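Local coordinates for multiple PDZ domain protein (Mus musculus, PDB 4XH7), which probably acts as a multi-domain scaffold in signalling, its fourth PDZ domain probably binding short C-terminal peptides of partner proteins, at residues L15-R20 with L76-G81; Q9-L14 with V30-K35. One frame throughout, in Å; residues are numbered along the deposited sequence.

Contact 1: residues L15-R20 with L76-G81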
ATOM      1  N   LEU A  15       9.968  -5.455  -2.614  1.00 27.37           N
ATOM      2  CA  LEU A  15       9.348  -6.231  -3.675  1.00 25.66           C
ATOM      3  C   LEU A  15       9.621  -7.724  -3.499  1.00 25.67           C
ATOM      4  O   LEU A  15       8.728  -8.573  -3.613  1.00 25.66           O
ATOM      5  CB  LEU A  15       9.879  -5.781  -5.035  1.00 25.11           C
ATOM      6  CG  LEU A  15       9.445  -4.373  -5.368  1.00 25.29           C
ATOM      7  CD1 LEU A  15      10.244  -3.837  -6.561  1.00 29.05           C
ATOM      8  CD2 LEU A  15       7.937  -4.382  -5.664  1.00 26.85           C
ATOM      9  N   THR A  16      10.883  -8.051  -3.252  1.00 23.73           N
ATOM     10  CA  THR A  16      11.281  -9.429  -3.191  1.00 24.49           C
ATOM     11  C   THR A  16      10.629 -10.137  -2.013  1.00 25.13           C
ATOM     12  O   THR A  16      10.173 -11.263  -2.153  1.00 26.68           O
ATOM     13  CB  THR A  16      12.825  -9.540  -3.104  1.00 31.46           C
ATOM     14  OG1 THR A  16      13.381  -9.195  -4.377  1.00 36.19           O
ATOM     15  CG2 THR A  16      13.232 -10.922  -2.792  1.00 32.95           C
ATOM     16  N   LYS A  17      10.574  -9.457  -0.869  1.00 26.37           N
ATOM     17  CA  LYS A  17       9.926  -9.987   0.317  1.00 26.08           C
ATOM     18  C   LYS A  17       8.489 -10.389   0.031  1.00 23.20           C
ATOM     19  O   LYS A  17       8.036 -11.481   0.384  1.00 23.47           O
ATOM     20  CB  LYS A  17       9.959  -8.938   1.440  1.00 25.38           C
ATOM     21  CG  LYS A  17       9.188  -9.349   2.713  1.00 31.35           C
ATOM     22  CD  LYS A  17       9.101  -8.146   3.672  1.00 34.45           C
ATOM     23  CE  LYS A  17       8.137  -8.404   4.816  1.00 38.87           C
ATOM     24  NZ  LYS A  17       8.093  -7.227   5.723  1.00 41.35           N
ATOM     25  N   TRP A  18       7.762  -9.481  -0.603  1.00 21.37           N
ATOM     26  CA  TRP A  18       6.342  -9.710  -0.800  1.00 19.72           C
ATOM     27  C   TRP A  18       6.082 -10.619  -1.985  1.00 21.18           C
ATOM     28  O   TRP A  18       5.030 -11.280  -2.028  1.00 20.03           O
ATOM     29  CB  TRP A  18       5.585  -8.362  -0.922  1.00 17.16           C
ATOM     30  CG  TRP A  18       5.397  -7.824   0.430  1.00 18.88           C
ATOM     31  CD1 TRP A  18       6.164  -6.880   1.062  1.00 19.61           C
ATOM     32  CD2 TRP A  18       4.437  -8.272   1.385  1.00 21.30           C
ATOM     33  NE1 TRP A  18       5.704  -6.684   2.354  1.00 21.67           N
ATOM     34  CE2 TRP A  18       4.644  -7.525   2.571  1.00 21.72           C
ATOM     35  CE3 TRP A  18       3.389  -9.205   1.339  1.00 19.99           C
ATOM     36  CZ2 TRP A  18       3.837  -7.673   3.710  1.00 20.70           C
ATOM     37  CZ3 TRP A  18       2.596  -9.366   2.491  1.00 20.92           C
ATOM     38  CH2 TRP A  18       2.830  -8.602   3.645  1.00 21.08           C
ATOM     39  N   GLN A  19       7.011 -10.677  -2.944  1.00 21.59           N
ATOM     40  CA  GLN A  19       6.883 -11.712  -3.975  1.00 26.08           C
ATOM     41  C   GLN A  19       6.991 -13.108  -3.357  1.00 27.98           C
ATOM     42  O   GLN A  19       6.234 -14.028  -3.717  1.00 22.35           O
ATOM     43  CB  GLN A  19       7.936 -11.510  -5.082  1.00 23.48           C
ATOM     44  CG  GLN A  19       7.608 -10.322  -5.979  1.00 28.01           C
ATOM     45  CD  GLN A  19       8.806  -9.822  -6.734  1.00 34.24           C
ATOM     46  OE1 GLN A  19       9.927 -10.292  -6.519  1.00 35.45           O
ATOM     47  NE2 GLN A  19       8.585  -8.869  -7.629  1.00 30.50           N
ATOM     48  N   ARG A  20       7.904 -13.292  -2.399  1.00 21.19           N
ATOM     49  CA  ARG A  20       8.075 -14.580  -1.760  1.00 23.53           C
ATOM     50  C   ARG A  20       6.849 -14.907  -0.882  1.00 24.74           C
ATOM     51  O   ARG A  20       6.502 -16.056  -0.695  1.00 23.60           O
ATOM     52  CB  ARG A  20       9.374 -14.584  -0.932  1.00 26.98           C
ATOM     53  CG  ARG A  20       9.682 -15.889  -0.231  1.00 38.10           C
ATOM     54  N   LEU A  76      -3.987  -3.966  -0.077  1.00 17.52           N
ATOM     55  CA  LEU A  76      -2.989  -3.394   0.833  1.00 20.34           C
ATOM     56  C   LEU A  76      -2.197  -4.491   1.538  1.00 19.51           C
ATOM     57  O   LEU A  76      -2.798  -5.380   2.118  1.00 20.72           O
ATOM     58  CB  LEU A  76      -3.668  -2.544   1.894  1.00 16.56           C
ATOM     59  CG  LEU A  76      -4.456  -1.366   1.338  1.00 25.68           C
ATOM     60  CD1 LEU A  76      -5.085  -0.656   2.546  1.00 29.71           C
ATOM     61  CD2 LEU A  76      -3.569  -0.408   0.616  1.00 32.25           C
ATOM     62  N   LEU A  77      -0.864  -4.416   1.502  1.00 17.32           N
ATOM     63  CA  LEU A  77      -0.030  -5.430   2.171  1.00 16.68           C
ATOM     64  C   LEU A  77       0.772  -4.939   3.380  1.00 17.09           C
ATOM     65  O   LEU A  77       0.822  -5.623   4.406  1.00 19.15           O
ATOM     66  CB  LEU A  77       0.949  -6.076   1.180  1.00 18.50           C
ATOM     67  CG  LEU A  77       0.267  -6.756  -0.006  1.00 18.10           C
ATOM     68  CD1 LEU A  77       1.342  -7.223  -0.984  1.00 18.99           C
ATOM     69  CD2 LEU A  77      -0.644  -7.909   0.447  1.00 18.87           C
ATOM     70  N   GLU A  78       1.386  -3.765   3.266  1.00 19.23           N
ATOM     71  CA  GLU A  78       2.328  -3.275   4.262  1.00 20.84           C
ATOM     72  C   GLU A  78       2.416  -1.748   4.158  1.00 21.80           C
ATOM     73  O   GLU A  78       2.330  -1.180   3.051  1.00 22.04           O
ATOM     74  CB  GLU A  78       3.705  -3.902   4.041  1.00 23.63           C
ATOM     75  CG  GLU A  78       4.745  -3.478   5.056  1.00 29.95           C
ATOM     76  CD  GLU A  78       6.137  -4.018   4.714  1.00 30.45           C
ATOM     77  OE1 GLU A  78       7.042  -3.187   4.483  1.00 38.62           O
ATOM     78  OE2 GLU A  78       6.314  -5.254   4.727  1.00 33.62           O
ATOM     79  N   VAL A  79       2.561  -1.054   5.291  1.00 18.78           N
ATOM     80  CA  VAL A  79       2.810   0.409   5.189  1.00 18.88           C
ATOM     81  C   VAL A  79       3.915   0.726   6.183  1.00 24.33           C
ATOM     82  O   VAL A  79       3.804   0.319   7.348  1.00 22.46           O
ATOM     83  CB  VAL A  79       1.572   1.292   5.516  1.00 21.52           C
ATOM     84  CG1 VAL A  79       0.582   1.304   4.364  1.00 27.92           C
ATOM     85  CG2 VAL A  79       0.863   0.845   6.795  1.00 20.28           C
ATOM     86  N   ASN A  80       4.963   1.423   5.743  1.00 23.35           N
ATOM     87  CA  ASN A  80       6.098   1.743   6.627  1.00 24.39           C
ATOM     88  C   ASN A  80       6.558   0.558   7.497  1.00 27.05           C
ATOM     89  O   ASN A  80       6.790   0.702   8.717  1.00 26.70           O
ATOM     90  CB  ASN A  80       5.741   2.933   7.509  1.00 25.90           C
ATOM     91  CG  ASN A  80       5.769   4.219   6.734  1.00 28.85           C
ATOM     92  OD1 ASN A  80       6.009   4.201   5.519  1.00 29.28           O
ATOM     93  ND2 ASN A  80       5.551   5.343   7.411  1.00 24.43           N
ATOM     94  N   GLY A  81       6.663  -0.603   6.863  1.00 24.18           N
ATOM     95  CA  GLY A  81       7.138  -1.805   7.528  1.00 25.81           C
ATOM     96  C   GLY A  81       6.142  -2.550   8.391  1.00 26.62           C
ATOM     97  O   GLY A  81       6.461  -3.625   8.901  1.00 30.95           O
TER
HETATM   98  O   HOH W   1       9.318  -4.320   5.597  1.00 40.72           O
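Trp18 of helix 15-20 lies across from Leu77 of strand 76-79, CA atoms 8.2 Å apart, with the helix and strand axes running at 142° to each other. The Trp18 indole is laid over the strand. CB of Leu77 sits above one face of its six-membered ring, 3.8 Å from the ring centroid, a CH-pi contact nearly along the ring normal. CD1 of the same leucine packs against Trp18 CE3 at 3.7 Å. The indole edge does the polar work. Trp18 NE1 donates to Glu78 OE2 at 2.8 Å (N-H...O angle 156°), with the acceptor in the ring plane but the donor well above the carboxylate plane. Lys17 NZ makes a salt bridge to the same OE2, also 2.8 Å, from the other face of the carboxylate. The extended Lys17 chain, its CG anti to the backbone N (chi1 175°), crosses Glu78 at about a right angle and brings NZ to the syn side of OE2. Water 1 joins Lys17 NZ to Glu78 OE1. Leu77 and Glu78 form a classic beta bulge opposite Val106, and both start out from the backbone toward the helix. A leucine in place of Trp18 would probably lose the flat cover over Leu77 CB and leave Glu78 OE2 without its N-H donor. The charge of Lys17, helped by the Trp18 N-H, probably favours the ionised form of this buried carboxylate.

Contact 2: residues Q9-L14 with V30-K35; sequences QQEAAL and VAHVSK
Glu11 reaches from helix 9-14 across Val30 to the His32 ring, where an N-terminal helix packs on the edge strand 26-34 of the antiparallel sheet of the PDZ domain. The helix and strand axes make an angle of 129°. In Glu11 a chi1 of 177° swings CG to the side of the carbonyl carbon, and the extended side chain runs alongside Val30 in the opposite direction. Its CG lies 4.1 Å from Val30 CB. At its end the carboxylate meets the rim of the His32 imidazole. OE1 lies in the ring plane, 3.0 Å from CE1, while the carboxylate and ring planes are turned 59° apart. As modelled, OE1 meets the C-H between the two ring nitrogens; so short an approach leaves the ring's orientation doubtful. One turn on, Leu14 adds a looser apolar touch, CD1 to Val30 CG2 at 4.3 Å. Leu14 and Val30 both also touch Thr104 of the neighbouring strand 102-110, which carries the packing onto the next strand of the sheet. The other carboxylate oxygen is tied to the strand backbone through a solvent molecule: water 2 donates to Glu11 OE2 at 3.1 Å and to Val30 O at 2.9 Å.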
ATOM      1  N   GLN A   9      17.966  -0.600  -3.934  1.00 30.01           N
ATOM      2  CA  GLN A   9      18.075  -1.942  -3.366  1.00 32.47           C
ATOM      3  C   GLN A   9      17.110  -2.144  -2.208  1.00 36.75           C
ATOM      4  O   GLN A   9      16.664  -3.265  -1.980  1.00 30.52           O
ATOM      5  CB  GLN A   9      19.495  -2.230  -2.915  1.00 34.58           C
ATOM      6  CG  GLN A   9      20.432  -2.335  -4.093  1.00 39.35           C
ATOM      7  CD  GLN A   9      21.763  -2.907  -3.713  1.00 42.73           C
ATOM      8  OE1 GLN A   9      22.559  -2.265  -3.027  1.00 42.57           O
ATOM      9  NE2 GLN A   9      22.019  -4.126  -4.150  1.00 39.25           N
ATOM     10  N   GLN A  10      16.783  -1.067  -1.495  1.00 34.02           N
ATOM     11  CA  GLN A  10      15.802  -1.178  -0.419  1.00 38.47           C
ATOM     12  C   GLN A  10      14.421  -1.464  -1.009  1.00 29.32           C
ATOM     13  O   GLN A  10      13.707  -2.343  -0.500  1.00 34.57           O
ATOM     14  CB  GLN A  10      15.780   0.079   0.456  1.00 36.91           C
ATOM     15  N   GLU A  11      14.051  -0.762  -2.082  1.00 33.93           N
ATOM     16  CA  GLU A  11      12.765  -1.008  -2.732  1.00 29.34           C
ATOM     17  C   GLU A  11      12.746  -2.411  -3.341  1.00 32.46           C
ATOM     18  O   GLU A  11      11.753  -3.120  -3.260  1.00 28.65           O
ATOM     19  CB  GLU A  11      12.475   0.036  -3.796  1.00 29.46           C
ATOM     20  CG  GLU A  11      11.179  -0.210  -4.546  1.00 33.04           C
ATOM     21  CD  GLU A  11      10.710   1.037  -5.284  1.00 54.05           C
ATOM     22  OE1 GLU A  11      11.203   2.135  -4.945  1.00 53.51           O
ATOM     23  OE2 GLU A  11       9.859   0.924  -6.201  1.00 50.71           O
ATOM     24  N   ALA A  12      13.851  -2.821  -3.957  1.00 27.17           N
ATOM     25  CA  ALA A  12      13.920  -4.171  -4.493  1.00 28.14           C
ATOM     26  C   ALA A  12      13.746  -5.252  -3.442  1.00 30.88           C
ATOM     27  O   ALA A  12      13.149  -6.280  -3.718  1.00 30.16           O
ATOM     28  CB  ALA A  12      15.234  -4.393  -5.212  1.00 34.51           C
ATOM     29  N   ALA A  13      14.294  -5.040  -2.251  1.00 27.52           N
ATOM     30  CA  ALA A  13      14.171  -6.008  -1.178  1.00 35.34           C
ATOM     31  C   ALA A  13      12.714  -6.113  -0.719  1.00 29.08           C
ATOM     32  O   ALA A  13      12.232  -7.212  -0.462  1.00 30.70           O
ATOM     33  CB  ALA A  13      15.075  -5.625  -0.025  1.00 39.62           C
ATOM     34  N   LEU A  14      12.022  -4.978  -0.650  1.00 29.64           N
ATOM     35  CA  LEU A  14      10.595  -4.956  -0.313  1.00 24.84           C
ATOM     36  C   LEU A  14       9.769  -5.741  -1.324  1.00 25.47           C
ATOM     37  O   LEU A  14       8.938  -6.576  -0.942  1.00 27.19           O
ATOM     38  CB  LEU A  14      10.076  -3.525  -0.234  1.00 27.80           C
ATOM     39  CG  LEU A  14       9.818  -2.916   1.121  1.00 36.85           C
ATOM     40  CD1 LEU A  14       9.007  -1.658   0.883  1.00 39.63           C
ATOM     41  CD2 LEU A  14       9.108  -3.901   2.047  1.00 34.59           C
ATOM     42  N   VAL A  30       5.307  -1.037  -5.092  1.00 19.91           N
ATOM     43  CA  VAL A  30       5.697  -0.159  -3.984  1.00 21.60           C
ATOM     44  C   VAL A  30       5.395   1.287  -4.343  1.00 24.90           C
ATOM     45  O   VAL A  30       5.779   1.755  -5.422  1.00 25.32           O
ATOM     46  CB  VAL A  30       7.195  -0.335  -3.630  1.00 24.25           C
ATOM     47  CG1 VAL A  30       7.641   0.663  -2.551  1.00 26.51           C
ATOM     48  CG2 VAL A  30       7.410  -1.736  -3.101  1.00 23.13           C
ATOM     49  N   ALA A  31       4.697   2.005  -3.459  1.00 21.76           N
ATOM     50  CA  ALA A  31       4.409   3.421  -3.723  1.00 21.78           C
ATOM     51  C   ALA A  31       4.984   4.284  -2.618  1.00 24.67           C
ATOM     52  O   ALA A  31       4.814   3.979  -1.449  1.00 26.49           O
ATOM     53  CB  ALA A  31       2.913   3.658  -3.839  1.00 24.22           C
ATOM     54  N   HIS A  32       5.661   5.368  -2.994  1.00 24.98           N
ATOM     55  CA  HIS A  32       6.119   6.329  -1.997  1.00 27.23           C
ATOM     56  C   HIS A  32       5.157   7.495  -2.016  1.00 24.90           C
ATOM     57  O   HIS A  32       4.982   8.180  -3.048  1.00 27.62           O
ATOM     58  CB  HIS A  32       7.556   6.759  -2.290  1.00 26.59           C
ATOM     59  CG  HIS A  32       8.513   5.618  -2.256  1.00 30.69           C
ATOM     60  ND1 HIS A  32       8.957   4.990  -3.398  1.00 41.06           N
ATOM     61  CD2 HIS A  32       9.072   4.956  -1.217  1.00 41.24           C
ATOM     62  CE1 HIS A  32       9.765   3.997  -3.066  1.00 37.54           C
ATOM     63  NE2 HIS A  32       9.846   3.949  -1.747  1.00 39.43           N
ATOM     64  N   VAL A  33       4.494   7.691  -0.889  1.00 23.22           N
ATOM     65  CA  VAL A  33       3.406   8.646  -0.806  1.00 22.51           C
ATOM     66  C   VAL A  33       3.791   9.711   0.209  1.00 24.50           C
ATOM     67  O   VAL A  33       4.423   9.397   1.214  1.00 28.22           O
ATOM     68  CB  VAL A  33       2.097   7.926  -0.374  1.00 23.64           C
ATOM     69  CG1 VAL A  33       0.946   8.907  -0.138  1.00 22.90           C
ATOM     70  CG2 VAL A  33       1.679   6.930  -1.446  1.00 23.81           C
ATOM     71  N   SER A  34       3.429  10.960  -0.063  1.00 24.35           N
ATOM     72  CA  SER A  34       3.578  12.025   0.928  1.00 26.98           C
ATOM     73  C   SER A  34       2.241  12.671   1.204  1.00 25.93           C
ATOM     74  O   SER A  34       1.596  13.196   0.289  1.00 26.69           O
ATOM     75  CB  SER A  34       4.573  13.078   0.438  1.00 34.42           C
ATOM     76  OG  SER A  34       5.869  12.508   0.410  1.00 40.01           O
ATOM     77  N   LYS A  35       1.801  12.574   2.451  1.00 29.20           N
ATOM     78  CA  LYS A  35       0.548  13.199   2.834  1.00 30.09           C
ATOM     79  C   LYS A  35       0.721  14.714   2.800  1.00 33.41           C
ATOM     80  O   LYS A  35       1.835  15.215   2.905  1.00 33.19           O
ATOM     81  CB  LYS A  35       0.110  12.719   4.208  1.00 30.51           C
ATOM     82  CG  LYS A  35      -0.475  11.323   4.170  1.00 32.51           C
ATOM     83  CD  LYS A  35      -0.325  10.589   5.485  1.00 43.22           C
ATOM     84  CE  LYS A  35      -0.911  11.362   6.621  1.00 45.86           C
ATOM     85  NZ  LYS A  35      -0.948  10.552   7.847  1.00 44.99           N
TER
HETATM   86  O   HOH W   2       7.916   3.376  -6.388  1.00 45.09           O

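How the contacts relate
Contacts 1 and 2 share helix 5-22 and the same antiparallel sheet, and their centres are about 9 Å apart. Along the chain the order is 9-14, 15-20, 30-35, 76-81, so the two contacts cross. In contact 2 the helix meets strand 26-34, in contact 1 strand 75-79, and the two sets of contacts overlap. Leu15 CD2 is 3.7 Å from Val30 CG2, and Leu14 CD2 packs 3.3 Å from Glu78 OE1. Strand 102-110 runs between those two strands. Leu14 packs on its Thr104 and Val106, and Trp18 on Val106, so the helix spans three strands. Contact 1 is buried and contact 2 only partly so. Together they pack the N-terminal helix on the PDZ sheet.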